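Long-range contacts in geranyltranstransferase (Staphylococcus aureus, PDB 1RTR), which makes farnesyl pyrophosphate for isoprenoid biosynthesis, probably by joining isopentenyl pyrophosphate to shorter allylic pyrophosphates as its family does: residues Val48-Thr53 and Leu182-Met187; Leu52-Leu57 and Asp191-Asp196. One frame throughout, in Å; residues are numbered along the deposited sequence.

Interaction 1: Val48-Thr53 and Leu182-Met187; sequences VLLLLT and LTFAVM
Leu49 and Leu50 press against Ala185 where two helices of the all-alpha polyprenyl synthase fold run side by side; the axes of segments 48-53 and 182-187 come within 7.8 Å, with N-to-C directions 25° apart. The small side chain of Ala185 is consistent with so close an approach: the CA atoms of Leu50 and Ala185 lie just 4.4 Å apart.

Most of the contact is apolar. In Leu49, chi1 of -172° sets CG toward the partner helix and chi2 of 50° then turns CD2 to Leu182 CD2, 3.6 Å away, the two side chains crossing at about a right angle. CG1 of Val186 meets Leu49 CD2 at 3.9 Å. Leu50 lays its CB on that of Ala185, while its CD2 comes obliquely to the Phe184 ring, which continues onto helix 131-145.

Polar atoms take part without a hydrogen bond between the helices. A CA-H...O contact runs from Leu50 CA to Ala185 O at 3.6 Å, and that carbonyl also accepts from Ser188 OG. Thr53 turns OG1 back to Leu49 O, 2.8 Å away and above the carbonyl plane, and Thr53 N reaches this oxygen from the opposite face. The hydroxyl is thus satisfied within its own helix, although OG1 lies 3.6 Å from Val186 CB.

The chemistry implies a buried interface held by close apolar fit, with its threonine hydroxyl paid for locally.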
loop_
_atom_site.group_PDB
_atom_site.type_symbol
_atom_site.label_atom_id
_atom_site.label_comp_id
_atom_site.label_asym_id
_atom_site.label_seq_id
_atom_site.Cartn_x
_atom_site.Cartn_y
_atom_site.Cartn_z
ATOM N N VAL A 48 -15.753 3.130 12.530
ATOM C CA VAL A 48 -17.013 3.581 13.111
ATOM C C VAL A 48 -17.261 5.052 12.813
ATOM O O VAL A 48 -18.373 5.433 12.415
ATOM C CB VAL A 48 -17.080 3.268 14.611
ATOM C CG1 VAL A 48 -18.045 4.202 15.311
ATOM C CG2 VAL A 48 -17.522 1.806 14.817
ATOM N N LEU A 49 -16.219 5.868 12.978
ATOM C CA LEU A 49 -16.256 7.276 12.595
ATOM C C LEU A 49 -16.760 7.445 11.178
ATOM O O LEU A 49 -17.661 8.247 10.945
ATOM C CB LEU A 49 -14.877 7.925 12.741
ATOM C CG LEU A 49 -14.783 9.442 12.552
ATOM C CD1 LEU A 49 -15.824 10.179 13.403
ATOM C CD2 LEU A 49 -13.388 9.921 12.901
ATOM N N LEU A 50 -16.195 6.684 10.239
ATOM C CA LEU A 50 -16.564 6.809 8.824
ATOM C C LEU A 50 -18.042 6.456 8.614
ATOM O O LEU A 50 -18.799 7.213 7.989
ATOM C CB LEU A 50 -15.616 5.970 7.951
ATOM C CG LEU A 50 -15.801 5.452 6.509
ATOM C CD1 LEU A 50 -16.787 6.185 5.629
ATOM C CD2 LEU A 50 -14.451 5.390 5.818
ATOM N N LEU A 51 -18.440 5.311 9.163
ATOM C CA LEU A 51 -19.834 4.871 9.160
ATOM C C LEU A 51 -20.785 5.923 9.748
ATOM O O LEU A 51 -21.757 6.325 9.087
ATOM C CB LEU A 51 -19.952 3.534 9.906
ATOM C CG LEU A 51 -19.780 2.201 9.140
ATOM C CD1 LEU A 51 -19.293 2.328 7.670
ATOM C CD2 LEU A 51 -18.910 1.233 9.930
ATOM N N LEU A 52 -20.499 6.397 10.963
ATOM C CA LEU A 52 -21.359 7.407 11.611
ATOM C C LEU A 52 -21.414 8.739 10.856
ATOM O O LEU A 52 -22.482 9.364 10.782
ATOM C CB LEU A 52 -20.986 7.609 13.087
ATOM C CG LEU A 52 -21.295 6.399 13.998
ATOM C CD1 LEU A 52 -20.602 6.481 15.329
ATOM C CD2 LEU A 52 -22.788 6.208 14.198
ATOM N N THR A 53 -20.293 9.166 10.274
ATOM C CA THR A 53 -20.282 10.377 9.446
ATOM C C THR A 53 -21.253 10.298 8.256
ATOM O O THR A 53 -21.956 11.273 7.952
ATOM C CB THR A 53 -18.838 10.708 8.954
ATOM O OG1 THR A 53 -17.965 10.879 10.075
ATOM C CG2 THR A 53 -18.792 12.052 8.247
ATOM N N LEU A 182 -8.033 9.707 10.675
ATOM C CA LEU A 182 -9.279 10.258 11.203
ATOM C C LEU A 182 -9.935 11.184 10.185
ATOM O O LEU A 182 -11.134 11.075 9.913
ATOM C CB LEU A 182 -9.081 10.945 12.567
ATOM C CG LEU A 182 -8.861 9.942 13.703
ATOM C CD1 LEU A 182 -8.523 10.640 14.989
ATOM C CD2 LEU A 182 -10.061 9.036 13.907
ATOM N N THR A 183 -9.143 12.070 9.603
ATOM C CA THR A 183 -9.640 12.973 8.581
ATOM C C THR A 183 -10.070 12.215 7.332
ATOM O O THR A 183 -11.013 12.632 6.645
ATOM C CB THR A 183 -8.554 14.039 8.248
ATOM O OG1 THR A 183 -8.315 14.828 9.416
ATOM C CG2 THR A 183 -9.058 15.059 7.235
ATOM N N PHE A 184 -9.368 11.127 7.007
ATOM C CA PHE A 184 -9.819 10.274 5.917
ATOM C C PHE A 184 -11.223 9.736 6.208
ATOM O O PHE A 184 -12.094 9.790 5.344
ATOM C CB PHE A 184 -8.863 9.093 5.661
ATOM C CG PHE A 184 -9.427 8.084 4.702
ATOM C CD1 PHE A 184 -10.056 6.940 5.175
ATOM C CD2 PHE A 184 -9.400 8.330 3.335
ATOM C CE1 PHE A 184 -10.630 6.038 4.293
ATOM C CE2 PHE A 184 -9.969 7.445 2.448
ATOM C CZ PHE A 184 -10.584 6.285 2.930
ATOM N N ALA A 185 -11.434 9.227 7.421
ATOM C CA ALA A 185 -12.731 8.670 7.816
ATOM C C ALA A 185 -13.870 9.631 7.541
ATOM O O ALA A 185 -14.827 9.264 6.846
ATOM C CB ALA A 185 -12.737 8.222 9.286
ATOM N N VAL A 186 -13.781 10.871 8.027
ATOM C CA VAL A 186 -14.927 11.763 7.834
ATOM C C VAL A 186 -15.031 12.317 6.421
ATOM O O VAL A 186 -16.157 12.481 5.929
ATOM C CB VAL A 186 -15.148 12.844 8.981
ATOM C CG1 VAL A 186 -14.246 12.606 10.179
ATOM C CG2 VAL A 186 -15.102 14.308 8.458
ATOM N N MET A 187 -13.887 12.564 5.761
ATOM C CA MET A 187 -13.881 13.179 4.427
ATOM C C MET A 187 -14.182 12.183 3.310
ATOM O O MET A 187 -14.817 12.541 2.305
ATOM C CB MET A 187 -12.559 13.918 4.137
ATOM C CG MET A 187 -12.253 15.116 5.046
ATOM S SD MET A 187 -13.628 16.315 5.263
ATOM C CE MET A 187 -13.553 17.114 3.639
#

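Interaction 2: Leu52-Leu57 and Asp191-Asp196; sequences LTLDSL and DIANVD
Leu57 and Ala193 meet at the C-terminal ends of helices 45-56 and 179-193, in the all-helical isoprenoid synthase fold, and the second helix closes in a Schellman motif. Asn194, with positive phi, is the C-prime residue of that motif; Val195 N turns back to Ala190 O, and a weak bond joins Asn194 N to Asp191 O. The turn carries the chain on to Val195, so the helix end and the loop after it both present side chains to the C-terminal end of helix 45-56 and the residue that follows it.

Leu57, the first residue to leave that helix, turns its CB toward segment 191-196, where it lies 3.9 Å from CB of Ala193. Farther along the same leucine, CG meets CG1 of Val195 at 3.6 Å, and these two side chains cross at about a right angle. Leu57 therefore spans the turn, touching alanine before it and valine after it. With chi1 -69°, Val195 CG1 lies beside the backbone N, the branch that meets Leu57. Val195 also touches Phe276.

One turn earlier, the CB of Leu54 leaves its backbone neither toward nor away from segment 191-196, and only the end of the side chain comes across. Its CD2 comes to CG2 of Ile192 at 3.7 Å, again with the side chains nearly perpendicular. Ile192 continues onto Val133 of helix 131-145. No hydrogen bond links the two segments. Polar groups find partners outside the contact or within their own segment: Asp191 OD2 makes a salt bridge with Arg140 NH1, and Ser56 OG donates to Leu52 O across 2.9 Å from above the carbonyl plane.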
loop_
_atom_site.group_PDB
_atom_site.type_symbol
_atom_site.label_atom_id
_atom_site.label_comp_id
_atom_site.label_asym_id
_atom_site.label_seq_id
_atom_site.Cartn_x
_atom_site.Cartn_y
_atom_site.Cartn_z
ATOM N N LEU A 52 -20.499 6.397 10.963
ATOM C CA LEU A 52 -21.359 7.407 11.611
ATOM C C LEU A 52 -21.414 8.739 10.856
ATOM O O LEU A 52 -22.482 9.364 10.782
ATOM C CB LEU A 52 -20.986 7.609 13.087
ATOM C CG LEU A 52 -21.295 6.399 13.998
ATOM C CD1 LEU A 52 -20.602 6.481 15.329
ATOM C CD2 LEU A 52 -22.788 6.208 14.198
ATOM N N THR A 53 -20.293 9.166 10.274
ATOM C CA THR A 53 -20.282 10.377 9.446
ATOM C C THR A 53 -21.253 10.298 8.256
ATOM O O THR A 53 -21.956 11.273 7.952
ATOM C CB THR A 53 -18.838 10.708 8.954
ATOM O OG1 THR A 53 -17.965 10.879 10.075
ATOM C CG2 THR A 53 -18.792 12.052 8.247
ATOM N N LEU A 54 -21.278 9.157 7.572
ATOM C CA LEU A 54 -22.244 8.943 6.484
ATOM C C LEU A 54 -23.697 9.040 6.976
ATOM O O LEU A 54 -24.556 9.623 6.303
ATOM C CB LEU A 54 -22.042 7.573 5.838
ATOM C CG LEU A 54 -20.914 7.392 4.835
ATOM C CD1 LEU A 54 -20.792 5.915 4.483
ATOM C CD2 LEU A 54 -21.125 8.269 3.577
ATOM N N ASP A 55 -23.961 8.459 8.147
ATOM C CA ASP A 55 -25.297 8.499 8.726
ATOM C C ASP A 55 -25.747 9.927 9.065
ATOM O O ASP A 55 -26.891 10.289 8.796
ATOM C CB ASP A 55 -25.396 7.590 9.954
ATOM C CG ASP A 55 -26.832 7.380 10.391
ATOM O OD1 ASP A 55 -27.216 7.876 11.476
ATOM O OD2 ASP A 55 -27.660 6.757 9.691
ATOM N N SER A 56 -24.838 10.729 9.633
ATOM C CA SER A 56 -25.093 12.145 9.895
ATOM C C SER A 56 -25.399 12.889 8.625
ATOM O O SER A 56 -26.098 13.906 8.643
ATOM C CB SER A 56 -23.879 12.821 10.529
ATOM O OG SER A 56 -23.347 12.051 11.582
ATOM N N LEU A 57 -24.838 12.415 7.522
ATOM C CA LEU A 57 -25.009 13.093 6.248
ATOM C C LEU A 57 -26.176 12.519 5.425
ATOM O O LEU A 57 -26.241 12.722 4.206
ATOM C CB LEU A 57 -23.696 13.058 5.468
ATOM C CG LEU A 57 -22.651 14.192 5.532
ATOM C CD1 LEU A 57 -22.797 15.173 6.716
ATOM C CD2 LEU A 57 -21.247 13.574 5.479
ATOM N N ASP A 191 -17.305 12.592 0.866
ATOM C CA ASP A 191 -17.170 12.333 -0.576
ATOM C C ASP A 191 -18.190 11.318 -1.110
ATOM O O ASP A 191 -18.753 11.497 -2.198
ATOM C CB ASP A 191 -15.737 11.898 -0.910
ATOM C CG ASP A 191 -14.805 13.082 -1.134
ATOM O OD1 ASP A 191 -15.309 14.222 -1.256
ATOM O OD2 ASP A 191 -13.557 12.980 -1.195
ATOM N N ILE A 192 -18.429 10.251 -0.345
ATOM C CA ILE A 192 -19.459 9.293 -0.715
ATOM C C ILE A 192 -20.833 9.970 -0.671
ATOM O O ILE A 192 -21.660 9.761 -1.570
ATOM C CB ILE A 192 -19.404 8.068 0.190
ATOM C CG1 ILE A 192 -18.137 7.261 -0.100
ATOM C CG2 ILE A 192 -20.676 7.220 0.026
ATOM C CD1 ILE A 192 -17.598 6.512 1.098
ATOM N N ALA A 193 -21.061 10.806 0.347
ATOM C CA ALA A 193 -22.331 11.525 0.495
ATOM C C ALA A 193 -22.512 12.622 -0.547
ATOM O O ALA A 193 -23.626 13.079 -0.794
ATOM C CB ALA A 193 -22.460 12.098 1.889
ATOM N N ASN A 194 -21.416 13.059 -1.159
ATOM C CA ASN A 194 -21.487 14.130 -2.152
ATOM C C ASN A 194 -22.037 15.440 -1.578
ATOM O O ASN A 194 -22.788 16.154 -2.237
ATOM C CB ASN A 194 -22.308 13.674 -3.365
ATOM C CG ASN A 194 -22.226 14.638 -4.520
ATOM O OD1 ASN A 194 -23.220 14.877 -5.209
ATOM N ND2 ASN A 194 -21.046 15.219 -4.732
ATOM N N VAL A 195 -21.652 15.749 -0.346
ATOM C CA VAL A 195 -22.063 17.000 0.290
ATOM C C VAL A 195 -21.334 18.224 -0.285
ATOM O O VAL A 195 -20.319 18.100 -0.991
ATOM C CB VAL A 195 -21.937 16.947 1.825
ATOM C CG1 VAL A 195 -22.973 15.989 2.397
ATOM C CG2 VAL A 195 -20.527 16.555 2.271
ATOM N N ASP A 196 -21.883 19.404 -0.006
ATOM C CA ASP A 196 -21.385 20.640 -0.603
ATOM C C ASP A 196 -20.059 21.108 0.025
ATOM O O ASP A 196 -19.731 20.752 1.166
ATOM C CB ASP A 196 -22.475 21.731 -0.588
ATOM C CG ASP A 196 -22.665 22.371 0.784
ATOM O OD1 ASP A 196 -22.700 21.647 1.809
ATOM O OD2 ASP A 196 -22.796 23.614 0.926
#

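Followed from the N terminus, the chain climbs helix 45-56, passes through the many helices in between, and returns to the same place along helix 179-193. Interaction 1 closes a loop of 128 intervening residues, interaction 2 one of 133. The two closures cross rather than nest, because both partners of interaction 2 lie later in the sequence than those of interaction 1, apart from the shared Leu52 and Thr53. Their centres are 9 Å apart, with interaction 1 nearer the middle of the molecule. Together they illustrate how two helices that run side by side in interaction 1 can be joined again where they end, with residues just beyond each helix taking part.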